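Local coordinates for protein WYL1 (Ruminococcus sp., PDB 6OAW) that serves as a WYL-domain accessory protein with a modulatory role in the type VI-D CRISPR-Cas immune system, at residues F63-Y67 with T144-L150; Y203-A209 with R220-Y226; K354-F360 with E375-Y380. All coordinates share one frame; numbering follows the deposited sequence.

Interaction 1. Residues F63-Y67 with T144-L150; sequences FDSAY and TLSSDDL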
loop_
_atom_site.group_PDB
_atom_site.type_symbol
_atom_site.label_atom_id
_atom_site.label_comp_id
_atom_site.label_asym_id
_atom_site.label_seq_id
_atom_site.Cartn_x
_atom_site.Cartn_y
_atom_site.Cartn_z
ATOM N N PHE B 63 9.898 16.372 7.431
ATOM C CA PHE B 63 11.367 16.348 7.525
ATOM C C PHE B 63 11.769 16.246 8.996
ATOM O O PHE B 63 12.559 15.354 9.275
ATOM C CB PHE B 63 12.015 17.542 6.833
ATOM C CG PHE B 63 13.510 17.437 6.839
ATOM C CD1 PHE B 63 14.228 17.828 7.958
ATOM C CD2 PHE B 63 14.174 16.863 5.773
ATOM C CE1 PHE B 63 15.594 17.640 8.002
ATOM C CE2 PHE B 63 15.550 16.701 5.808
ATOM C CZ PHE B 63 16.255 17.098 6.919
ATOM N N ASP B 64 11.221 17.066 9.894
ATOM C CA ASP B 64 11.663 17.162 11.309
ATOM C C ASP B 64 11.400 15.826 12.006
ATOM O O ASP B 64 12.315 15.297 12.712
ATOM C CB ASP B 64 10.982 18.308 12.063
ATOM C CG ASP B 64 11.522 19.683 11.695
ATOM O OD1 ASP B 64 12.562 19.739 11.019
ATOM O OD2 ASP B 64 10.891 20.679 12.070
ATOM N N SER B 65 10.208 15.275 11.810
ATOM C CA SER B 65 9.830 13.983 12.415
ATOM C C SER B 65 10.742 12.862 11.921
ATOM O O SER B 65 11.264 12.112 12.769
ATOM C CB SER B 65 8.388 13.716 12.141
ATOM O OG SER B 65 7.632 14.681 12.838
ATOM N N ALA B 66 10.889 12.712 10.610
ATOM C CA ALA B 66 11.667 11.610 10.010
ATOM C C ALA B 66 13.129 11.732 10.464
ATOM O O ALA B 66 13.738 10.704 10.764
ATOM C CB ALA B 66 11.552 11.653 8.507
ATOM N N TYR B 67 13.650 12.956 10.508
ATOM C CA TYR B 67 15.061 13.275 10.820
ATOM C C TYR B 67 15.364 12.897 12.268
ATOM O O TYR B 67 16.382 12.217 12.531
ATOM C CB TYR B 67 15.386 14.751 10.596
ATOM C CG TYR B 67 16.760 15.140 11.061
ATOM C CD1 TYR B 67 17.869 14.443 10.602
ATOM C CD2 TYR B 67 16.969 16.170 11.975
ATOM C CE1 TYR B 67 19.153 14.771 11.015
ATOM C CE2 TYR B 67 18.248 16.505 12.407
ATOM C CZ TYR B 67 19.341 15.803 11.919
ATOM O OH TYR B 67 20.617 16.075 12.310
ATOM N N THR B 144 19.869 22.911 10.540
ATOM C CA THR B 144 19.949 21.422 10.435
ATOM C C THR B 144 20.659 21.045 9.129
ATOM O O THR B 144 21.580 20.227 9.176
ATOM C CB THR B 144 18.569 20.761 10.549
ATOM O OG1 THR B 144 18.028 21.067 11.833
ATOM C CG2 THR B 144 18.615 19.260 10.381
ATOM N N LEU B 145 20.269 21.641 8.004
ATOM C CA LEU B 145 20.816 21.267 6.675
ATOM C C LEU B 145 22.255 21.768 6.511
ATOM O O LEU B 145 22.907 21.344 5.533
ATOM C CB LEU B 145 19.910 21.848 5.593
ATOM C CG LEU B 145 18.518 21.235 5.503
ATOM C CD1 LEU B 145 17.697 21.971 4.467
ATOM C CD2 LEU B 145 18.585 19.776 5.134
ATOM N N SER B 146 22.741 22.631 7.405
ATOM C CA SER B 146 24.143 23.132 7.380
ATOM C C SER B 146 24.957 22.510 8.527
ATOM O O SER B 146 26.145 22.852 8.646
ATOM C CB SER B 146 24.177 24.651 7.438
ATOM O OG SER B 146 23.525 25.105 8.616
ATOM N N SER B 147 24.350 21.662 9.366
ATOM C CA SER B 147 25.021 21.050 10.544
ATOM C C SER B 147 25.869 19.866 10.091
ATOM O O SER B 147 25.737 19.444 8.929
ATOM C CB SER B 147 24.040 20.608 11.594
ATOM O OG SER B 147 23.347 19.459 11.155
ATOM N N ASP B 148 26.658 19.327 11.016
ATOM C CA ASP B 148 27.519 18.141 10.783
ATOM C C ASP B 148 26.724 16.863 11.095
ATOM O O ASP B 148 27.317 15.790 11.069
ATOM C CB ASP B 148 28.819 18.286 11.591
ATOM C CG ASP B 148 29.672 19.468 11.148
ATOM O OD1 ASP B 148 29.818 19.645 9.918
ATOM O OD2 ASP B 148 30.159 20.228 12.029
ATOM N N ASP B 149 25.420 16.968 11.385
ATOM C CA ASP B 149 24.603 15.837 11.900
ATOM C C ASP B 149 23.871 15.151 10.746
ATOM O O ASP B 149 22.900 14.440 11.020
ATOM C CB ASP B 149 23.636 16.312 12.985
ATOM C CG ASP B 149 24.315 16.699 14.287
ATOM O OD1 ASP B 149 25.258 16.011 14.681
ATOM O OD2 ASP B 149 23.898 17.675 14.893
ATOM N N LEU B 150 24.313 15.338 9.507
ATOM C CA LEU B 150 23.784 14.651 8.294
ATOM C C LEU B 150 24.958 14.027 7.526
ATOM O O LEU B 150 24.950 14.054 6.268
ATOM C CB LEU B 150 23.037 15.689 7.444
ATOM C CG LEU B 150 21.637 16.044 7.952
ATOM C CD1 LEU B 150 21.070 17.256 7.219
ATOM C CD2 LEU B 150 20.708 14.852 7.805
#

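Interaction 2. Residues Y203-A209 with R220-Y226; sequences YYSFIYA and RIRLIPY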
loop_
_atom_site.group_PDB
_atom_site.type_symbol
_atom_site.label_atom_id
_atom_site.label_comp_id
_atom_site.label_asym_id
_atom_site.label_seq_id
_atom_site.Cartn_x
_atom_site.Cartn_y
_atom_site.Cartn_z
ATOM N N TYR B 203 1.733 3.016 36.490
ATOM C CA TYR B 203 0.666 3.965 36.082
ATOM C C TYR B 203 0.440 4.960 37.221
ATOM O O TYR B 203 -0.728 5.201 37.592
ATOM C CB TYR B 203 -0.584 3.196 35.651
ATOM C CG TYR B 203 -0.282 2.326 34.465
ATOM C CD1 TYR B 203 -0.060 2.887 33.213
ATOM C CD2 TYR B 203 -0.110 0.960 34.612
ATOM C CE1 TYR B 203 0.294 2.099 32.130
ATOM C CE2 TYR B 203 0.208 0.157 33.531
ATOM C CZ TYR B 203 0.428 0.731 32.294
ATOM O OH TYR B 203 0.766 -0.068 31.242
ATOM N N TYR B 204 1.538 5.532 37.731
ATOM C CA TYR B 204 1.551 6.543 38.817
ATOM C C TYR B 204 0.861 7.834 38.351
ATOM O O TYR B 204 0.238 8.532 39.196
ATOM C CB TYR B 204 2.994 6.846 39.229
ATOM C CG TYR B 204 3.486 6.069 40.421
ATOM C CD1 TYR B 204 2.699 5.963 41.560
ATOM C CD2 TYR B 204 4.746 5.487 40.445
ATOM C CE1 TYR B 204 3.136 5.281 42.683
ATOM C CE2 TYR B 204 5.200 4.800 41.563
ATOM C CZ TYR B 204 4.390 4.697 42.687
ATOM O OH TYR B 204 4.787 4.033 43.815
ATOM N N SER B 205 0.960 8.152 37.051
ATOM C CA SER B 205 0.668 9.507 36.514
ATOM C C SER B 205 -0.326 9.466 35.346
ATOM O O SER B 205 -0.430 8.439 34.649
ATOM C CB SER B 205 1.943 10.202 36.120
ATOM O OG SER B 205 2.926 10.081 37.137
ATOM N N PHE B 206 -1.023 10.581 35.144
ATOM C CA PHE B 206 -1.896 10.866 33.982
ATOM C C PHE B 206 -1.335 12.101 33.282
ATOM O O PHE B 206 -0.550 12.825 33.926
ATOM C CB PHE B 206 -3.345 11.091 34.432
ATOM C CG PHE B 206 -3.587 12.374 35.194
ATOM C CD1 PHE B 206 -3.431 12.434 36.570
ATOM C CD2 PHE B 206 -4.001 13.518 34.528
ATOM C CE1 PHE B 206 -3.666 13.614 37.258
ATOM C CE2 PHE B 206 -4.223 14.703 35.207
ATOM C CZ PHE B 206 -4.059 14.744 36.575
ATOM N N ILE B 207 -1.710 12.310 32.015
ATOM C CA ILE B 207 -1.589 13.622 31.310
ATOM C C ILE B 207 -2.993 14.170 31.026
ATOM O O ILE B 207 -3.939 13.368 30.773
ATOM C CB ILE B 207 -0.772 13.532 30.005
ATOM C CG1 ILE B 207 -1.469 12.669 28.948
ATOM C CG2 ILE B 207 0.644 13.073 30.293
ATOM C CD1 ILE B 207 -0.681 12.481 27.678
ATOM N N TYR B 208 -3.108 15.498 31.046
ATOM C CA TYR B 208 -4.257 16.244 30.497
ATOM C C TYR B 208 -4.064 16.246 28.987
ATOM O O TYR B 208 -2.894 16.282 28.535
ATOM C CB TYR B 208 -4.320 17.661 31.072
ATOM C CG TYR B 208 -4.825 17.801 32.494
ATOM C CD1 TYR B 208 -6.175 17.657 32.794
ATOM C CD2 TYR B 208 -3.970 18.116 33.542
ATOM C CE1 TYR B 208 -6.660 17.804 34.089
ATOM C CE2 TYR B 208 -4.438 18.263 34.842
ATOM C CZ TYR B 208 -5.788 18.111 35.121
ATOM O OH TYR B 208 -6.241 18.265 36.407
ATOM N N ALA B 209 -5.151 16.161 28.222
ATOM C CA ALA B 209 -5.113 16.324 26.750
ATOM C C ALA B 209 -6.439 16.888 26.248
ATOM O O ALA B 209 -7.450 16.763 26.943
ATOM C CB ALA B 209 -4.796 15.014 26.089
ATOM N N ARG B 220 -10.922 19.207 27.446
ATOM C CA ARG B 220 -9.732 18.891 28.276
ATOM C C ARG B 220 -10.073 17.686 29.155
ATOM O O ARG B 220 -10.917 17.831 30.058
ATOM C CB ARG B 220 -9.302 20.094 29.122
ATOM C CG ARG B 220 -8.066 19.849 29.985
ATOM C CD ARG B 220 -7.081 21.015 30.063
ATOM N NE ARG B 220 -6.560 21.334 31.400
ATOM C CZ ARG B 220 -5.269 21.369 31.754
ATOM N NH1 ARG B 220 -4.305 21.103 30.881
ATOM N NH2 ARG B 220 -4.947 21.711 32.987
ATOM N N ILE B 221 -9.439 16.541 28.881
ATOM C CA ILE B 221 -9.652 15.241 29.582
ATOM C C ILE B 221 -8.321 14.790 30.191
ATOM O O ILE B 221 -7.280 15.420 29.903
ATOM C CB ILE B 221 -10.242 14.189 28.628
ATOM C CG1 ILE B 221 -9.280 13.806 27.503
ATOM C CG2 ILE B 221 -11.567 14.671 28.073
ATOM C CD1 ILE B 221 -9.747 12.611 26.685
ATOM N N ARG B 222 -8.375 13.745 31.016
ATOM C CA ARG B 222 -7.195 13.103 31.643
ATOM C C ARG B 222 -7.017 11.723 31.012
ATOM O O ARG B 222 -8.013 10.976 30.919
ATOM C CB ARG B 222 -7.371 13.057 33.158
ATOM C CG ARG B 222 -7.395 14.438 33.798
ATOM C CD ARG B 222 -7.421 14.376 35.310
ATOM N NE ARG B 222 -8.722 13.900 35.745
ATOM C CZ ARG B 222 -8.958 13.278 36.899
ATOM N NH1 ARG B 222 -7.976 13.022 37.747
ATOM N NH2 ARG B 222 -10.187 12.894 37.193
ATOM N N LEU B 223 -5.801 11.438 30.535
ATOM C CA LEU B 223 -5.431 10.147 29.908
ATOM C C LEU B 223 -4.351 9.476 30.740
ATOM O O LEU B 223 -3.420 10.164 31.160
ATOM C CB LEU B 223 -4.878 10.391 28.509
ATOM C CG LEU B 223 -5.814 11.093 27.534
ATOM C CD1 LEU B 223 -5.088 11.330 26.224
ATOM C CD2 LEU B 223 -7.078 10.279 27.310
ATOM N N ILE B 224 -4.467 8.161 30.903
ATOM C CA ILE B 224 -3.372 7.260 31.356
ATOM C C ILE B 224 -3.014 6.400 30.152
ATOM O O ILE B 224 -3.711 5.429 29.869
ATOM C CB ILE B 224 -3.785 6.422 32.582
ATOM C CG1 ILE B 224 -4.373 7.287 33.705
ATOM C CG2 ILE B 224 -2.584 5.610 33.064
ATOM C CD1 ILE B 224 -4.983 6.500 34.841
ATOM N N PRO B 225 -1.993 6.782 29.355
ATOM C CA PRO B 225 -1.660 6.067 28.126
ATOM C C PRO B 225 -1.301 4.605 28.398
ATOM O O PRO B 225 -0.705 4.346 29.415
ATOM C CB PRO B 225 -0.415 6.793 27.594
ATOM C CG PRO B 225 -0.493 8.163 28.227
ATOM C CD PRO B 225 -1.090 7.917 29.597
ATOM N N TYR B 226 -1.649 3.700 27.488
ATOM C CA TYR B 226 -1.242 2.275 27.554
ATOM C C TYR B 226 -0.348 1.928 26.355
ATOM O O TYR B 226 0.805 1.561 26.535
ATOM C CB TYR B 226 -2.464 1.362 27.658
ATOM C CG TYR B 226 -2.062 -0.059 27.930
ATOM C CD1 TYR B 226 -1.825 -0.517 29.215
ATOM C CD2 TYR B 226 -1.818 -0.912 26.873
ATOM C CE1 TYR B 226 -1.389 -1.813 29.444
ATOM C CE2 TYR B 226 -1.400 -2.213 27.080
ATOM C CZ TYR B 226 -1.172 -2.657 28.368
ATOM O OH TYR B 226 -0.782 -3.939 28.541
#

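Interaction 3. Residues K354-F360 with E375-Y380; sequences KYYFNKF and EMRTLY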
loop_
_atom_site.group_PDB
_atom_site.type_symbol
_atom_site.label_atom_id
_atom_site.label_comp_id
_atom_site.label_asym_id
_atom_site.label_seq_id
_atom_site.Cartn_x
_atom_site.Cartn_y
_atom_site.Cartn_z
ATOM N N LYS B 354 -23.594 -2.935 10.647
ATOM C CA LYS B 354 -24.179 -2.038 9.619
ATOM C C LYS B 354 -23.125 -1.725 8.536
ATOM O O LYS B 354 -23.411 -1.873 7.321
ATOM C CB LYS B 354 -24.575 -0.747 10.338
ATOM C CG LYS B 354 -25.894 -0.114 10.011
ATOM C CD LYS B 354 -25.800 1.387 9.925
ATOM C CE LYS B 354 -25.442 2.069 11.222
ATOM N NZ LYS B 354 -24.803 3.378 10.958
ATOM N N TYR B 355 -21.917 -1.312 8.939
ATOM C CA TYR B 355 -20.824 -0.987 7.982
ATOM C C TYR B 355 -20.416 -2.253 7.219
ATOM O O TYR B 355 -19.924 -2.133 6.101
ATOM C CB TYR B 355 -19.584 -0.353 8.627
ATOM C CG TYR B 355 -19.759 1.024 9.212
ATOM C CD1 TYR B 355 -20.822 1.836 8.854
ATOM C CD2 TYR B 355 -18.823 1.539 10.088
ATOM C CE1 TYR B 355 -20.950 3.120 9.362
ATOM C CE2 TYR B 355 -18.944 2.809 10.618
ATOM C CZ TYR B 355 -20.010 3.602 10.251
ATOM O OH TYR B 355 -20.115 4.868 10.748
ATOM N N TYR B 356 -20.677 -3.448 7.745
ATOM C CA TYR B 356 -20.306 -4.685 7.019
ATOM C C TYR B 356 -21.395 -5.113 6.031
ATOM O O TYR B 356 -21.072 -5.484 4.884
ATOM C CB TYR B 356 -20.045 -5.834 7.974
ATOM C CG TYR B 356 -19.474 -7.036 7.289
ATOM C CD1 TYR B 356 -18.175 -7.041 6.817
ATOM C CD2 TYR B 356 -20.254 -8.153 7.042
ATOM C CE1 TYR B 356 -17.650 -8.154 6.188
ATOM C CE2 TYR B 356 -19.749 -9.259 6.381
ATOM C CZ TYR B 356 -18.435 -9.269 5.970
ATOM O OH TYR B 356 -17.913 -10.369 5.336
ATOM N N PHE B 357 -22.654 -5.112 6.481
ATOM C CA PHE B 357 -23.764 -5.695 5.699
ATOM C C PHE B 357 -24.453 -4.635 4.826
ATOM O O PHE B 357 -25.319 -5.028 4.041
ATOM C CB PHE B 357 -24.704 -6.450 6.620
ATOM C CG PHE B 357 -24.122 -7.723 7.156
ATOM C CD1 PHE B 357 -23.846 -8.775 6.304
ATOM C CD2 PHE B 357 -23.882 -7.880 8.515
ATOM C CE1 PHE B 357 -23.342 -9.959 6.818
ATOM C CE2 PHE B 357 -23.345 -9.052 9.013
ATOM C CZ PHE B 357 -23.092 -10.095 8.167
ATOM N N ASN B 358 -24.069 -3.361 4.909
ATOM C CA ASN B 358 -24.685 -2.320 4.048
ATOM C C ASN B 358 -24.479 -2.640 2.556
ATOM O O ASN B 358 -25.313 -2.178 1.769
ATOM C CB ASN B 358 -24.220 -0.904 4.392
ATOM C CG ASN B 358 -22.731 -0.675 4.260
ATOM O OD1 ASN B 358 -22.020 -1.534 3.739
ATOM N ND2 ASN B 358 -22.285 0.494 4.702
ATOM N N LYS B 359 -23.448 -3.411 2.171
ATOM C CA LYS B 359 -23.215 -3.793 0.755
ATOM C C LYS B 359 -23.816 -5.158 0.409
ATOM O O LYS B 359 -23.637 -5.601 -0.696
ATOM C CB LYS B 359 -21.727 -3.787 0.430
ATOM C CG LYS B 359 -20.873 -4.685 1.322
ATOM C CD LYS B 359 -19.454 -4.738 0.941
ATOM C CE LYS B 359 -18.637 -5.427 1.998
ATOM N NZ LYS B 359 -18.783 -4.735 3.295
ATOM N N PHE B 360 -24.557 -5.821 1.284
ATOM C CA PHE B 360 -25.001 -7.219 1.030
ATOM C C PHE B 360 -26.391 -7.274 0.402
ATOM O O PHE B 360 -26.723 -8.322 -0.097
ATOM C CB PHE B 360 -25.002 -8.008 2.332
ATOM C CG PHE B 360 -23.708 -8.691 2.661
ATOM C CD1 PHE B 360 -22.560 -7.960 2.931
ATOM C CD2 PHE B 360 -23.651 -10.072 2.753
ATOM C CE1 PHE B 360 -21.381 -8.608 3.272
ATOM C CE2 PHE B 360 -22.463 -10.708 3.056
ATOM C CZ PHE B 360 -21.331 -9.977 3.320
ATOM N N GLU B 375 -32.226 2.285 8.796
ATOM C CA GLU B 375 -31.156 2.914 7.968
ATOM C C GLU B 375 -30.950 2.092 6.694
ATOM O O GLU B 375 -30.856 2.689 5.641
ATOM C CB GLU B 375 -29.810 3.032 8.684
ATOM C CG GLU B 375 -29.767 4.179 9.665
ATOM C CD GLU B 375 -28.508 4.168 10.511
ATOM O OE1 GLU B 375 -28.644 4.166 11.777
ATOM O OE2 GLU B 375 -27.399 4.082 9.883
HETATM N N MSE B 376 -30.866 0.773 6.805
HETATM C CA MSE B 376 -30.650 -0.095 5.623
HETATM C C MSE B 376 -31.852 0.044 4.692
HETATM O O MSE B 376 -31.609 0.203 3.486
HETATM C CB MSE B 376 -30.453 -1.553 6.020
HETATM C CG MSE B 376 -29.161 -1.822 6.789
HETATM SE SE MSE B 376 -27.520 -1.160 5.882
HETATM C CE MSE B 376 -27.297 0.675 6.573
ATOM N N ARG B 377 -33.089 0.039 5.231
ATOM C CA ARG B 377 -34.300 0.143 4.388
ATOM C C ARG B 377 -34.247 1.467 3.597
ATOM O O ARG B 377 -34.506 1.432 2.385
ATOM C CB ARG B 377 -35.596 0.043 5.190
ATOM C CG ARG B 377 -36.830 0.022 4.292
ATOM C CD ARG B 377 -38.075 0.056 5.123
ATOM N NE ARG B 377 -39.259 -0.082 4.288
ATOM C CZ ARG B 377 -40.426 0.498 4.542
ATOM N NH1 ARG B 377 -40.575 1.240 5.628
ATOM N NH2 ARG B 377 -41.443 0.328 3.717
ATOM N N THR B 378 -33.946 2.580 4.264
ATOM C CA THR B 378 -33.792 3.922 3.649
ATOM C C THR B 378 -32.688 3.875 2.574
ATOM O O THR B 378 -32.969 4.267 1.428
ATOM C CB THR B 378 -33.471 4.956 4.736
ATOM O OG1 THR B 378 -34.641 4.987 5.548
ATOM C CG2 THR B 378 -33.155 6.344 4.199
ATOM N N LEU B 379 -31.483 3.395 2.921
ATOM C CA LEU B 379 -30.354 3.345 1.956
ATOM C C LEU B 379 -30.808 2.608 0.692
ATOM O O LEU B 379 -30.631 3.152 -0.429
ATOM C CB LEU B 379 -29.150 2.654 2.595
ATOM C CG LEU B 379 -27.973 2.347 1.662
ATOM C CD1 LEU B 379 -27.318 3.638 1.148
ATOM C CD2 LEU B 379 -26.947 1.474 2.401
ATOM N N TYR B 380 -31.415 1.438 0.865
ATOM C CA TYR B 380 -31.764 0.545 -0.265
ATOM C C TYR B 380 -32.953 1.120 -1.022
ATOM O O TYR B 380 -32.890 1.081 -2.258
ATOM C CB TYR B 380 -31.978 -0.895 0.203
ATOM C CG TYR B 380 -30.671 -1.627 0.214
ATOM C CD1 TYR B 380 -30.173 -2.184 -0.949
ATOM C CD2 TYR B 380 -29.859 -1.600 1.327
ATOM C CE1 TYR B 380 -28.912 -2.746 -0.999
ATOM C CE2 TYR B 380 -28.591 -2.154 1.288
ATOM C CZ TYR B 380 -28.119 -2.745 0.123
ATOM O OH TYR B 380 -26.879 -3.324 0.064
#

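Interaction 1. Residues F63-Y67 with T144-L150
Tyr67 reaches from helix 55-71 into the bend that follows helix 139-145, where three residues meet its ring. At one side Thr144 CG2 lies 3.4 Å from Tyr67 CE2; at the other Leu150 CD2 comes within 3.6 Å of Tyr67 CE1. The phenol also makes a hydrogen bond, Tyr67 OH donating to Asp149 O over 3.1 Å. That carbonyl sits at the ring edge, yet the hydroxyl stands well above the carbonyl plane, 56° out of it. One helical turn earlier Phe63 adds a purely apolar touch, its CZ lying 4.0 Å from Leu145 CD2. Phe63 and Tyr67 both carry CG opposite the backbone N (chi1 -175° and 173°), which sends the two rings off the helix toward the same partner.

What shapes the bend is Ser147. Its OG donates to Thr144 O at 2.8 Å and accepts from Asp149 N at 3.2 Å, an ST turn, while Ser147 N also binds Thr144 O. Leu150 then occupies the N-cap position, just before helix 151-156. Farther out, Phe90 meets Phe63 edge-to-face, and helix 161-172 packs against both segments through Leu161, Phe164, Leu165 and Tyr169.

Interaction 2. Residues Y203-A209 with R220-Y226
Ile207 pairs with Leu223, and Ala209 with Ile221, as the hydrogen-bonded pairs of an antiparallel ladder, with Tyr208 and Arg222 forming the non-hydrogen-bonded pair between them. Four backbone bonds carry the ladder; the shortest, Leu223 N to Ile207 O at 2.7 Å, is almost straight at 178°. Tyr208 CA adds a CA-H...O contact to Ile221 O, 3.2 Å away.

Aromatic and cationic groups gather on the face of Tyr208 and Arg222. The guanidinium of Arg220 lies flat over the Tyr208 ring in a cation-pi stack, centres 4.0 Å apart and planes at 12°. Bends at chi2 and chi3 fold the Arg220 chain back onto that ring. The opposite face of Tyr208 receives the edge of Phe206 at CE2. Arg222 meets these rings with its aliphatic stem: CG lies 3.5 Å from Tyr208 CE1, and CD is over a face of Phe206, 3.2 Å from CE2. Its charged end belongs elsewhere, in salt bridges with Glu275 and Asp244.

Apolar side chains fill the other face, where Ala209 CB touches Leu223 CD1 at 3.7 Å and Ile207 CG1 crosses Leu223 at a slant, close to its CB. Helix 186-199 lies against this side, Val195 reaching both Ile207 and Pro225. Before the first strand, Tyr203 leans toward the second, its CD1 3.7 Å from Ile224 CG2, with Pro225 O at the ring edge and its hydroxyl close to the Tyr226 ring.

The arrangement is a beta hairpin, strands 205-211 and 219-230, within an antiparallel sheet preceded by a helix, consistent with the Sm-like fold of WYL domains.

Interaction 3. Residues K354-F360 with E375-Y380
Tyr380 OH donates to the backbone carbonyl Asn358 O over 2.6 Å, the shortest polar bond between helix 370-389 and the turn that follows helix 350-357. The carbonyl oxygen lies at the edge of the Tyr380 ring, near its plane, whereas the hydroxyl rises 39° out of the carbonyl plane. A type I beta turn from Phe357 to Phe360 presents this oxygen, and Lys359 NZ reaches back to donate to Tyr356 O, just ahead of the turn.

At the other end of the contact Lys354 and Glu375 form a salt bridge, NZ to OE2 at 2.9 Å, using the syn lone pair of the carboxylate oxygen. The two side chains cross at about a right angle: Glu375 runs extended beyond CG, while Lys354 bends at chi2 and chi3 (-139° and -64°). Met376, modelled as selenomethionine, fills the middle. Its CE lies 3.7 Å from Lys354 CD, and its SE is 3.6 Å from Asn358 CB. Leu379 CD2 borders the same residue, 4.1 Å from Asn358 CB. With an alanine here instead of Lys354, the Glu375 carboxylate would probably lose its charged mate and the methyl end of Met376 its cover.

The contact also forms part of the interface with the second subunit: Tyr380 stacks on Tyr380 of that subunit, and Arg377 hydrogen-bonds its Asn388. Within the chain, Ile366 of strand 364-368 touches both Met376 and Phe357, and Phe357 packs further against strand 310-314 and helix 316-324, so the two helices meet beside these strands.

In the fold
The three contacts share no helix or strand and follow one another along the chain, illustrating how chemistry varies with place in a fold. All are partly buried, mixing buried residues with more exposed ones; interaction 3 lies farthest from the chain's centre. Interaction 1 joins a helix to another's end and following turn, mainly through apolar groups. Interaction 2 joins neighbouring strands through a backbone ladder, with buried aliphatic groups on one face and arginines and aromatic rings on the other. Interaction 3, between a helix and the end and following turn of another, relies more on a salt bridge and a tyrosine hydroxyl, and it alone reaches the second subunit. Interactions 1 and 3 lie on opposite sides of the chain's centre.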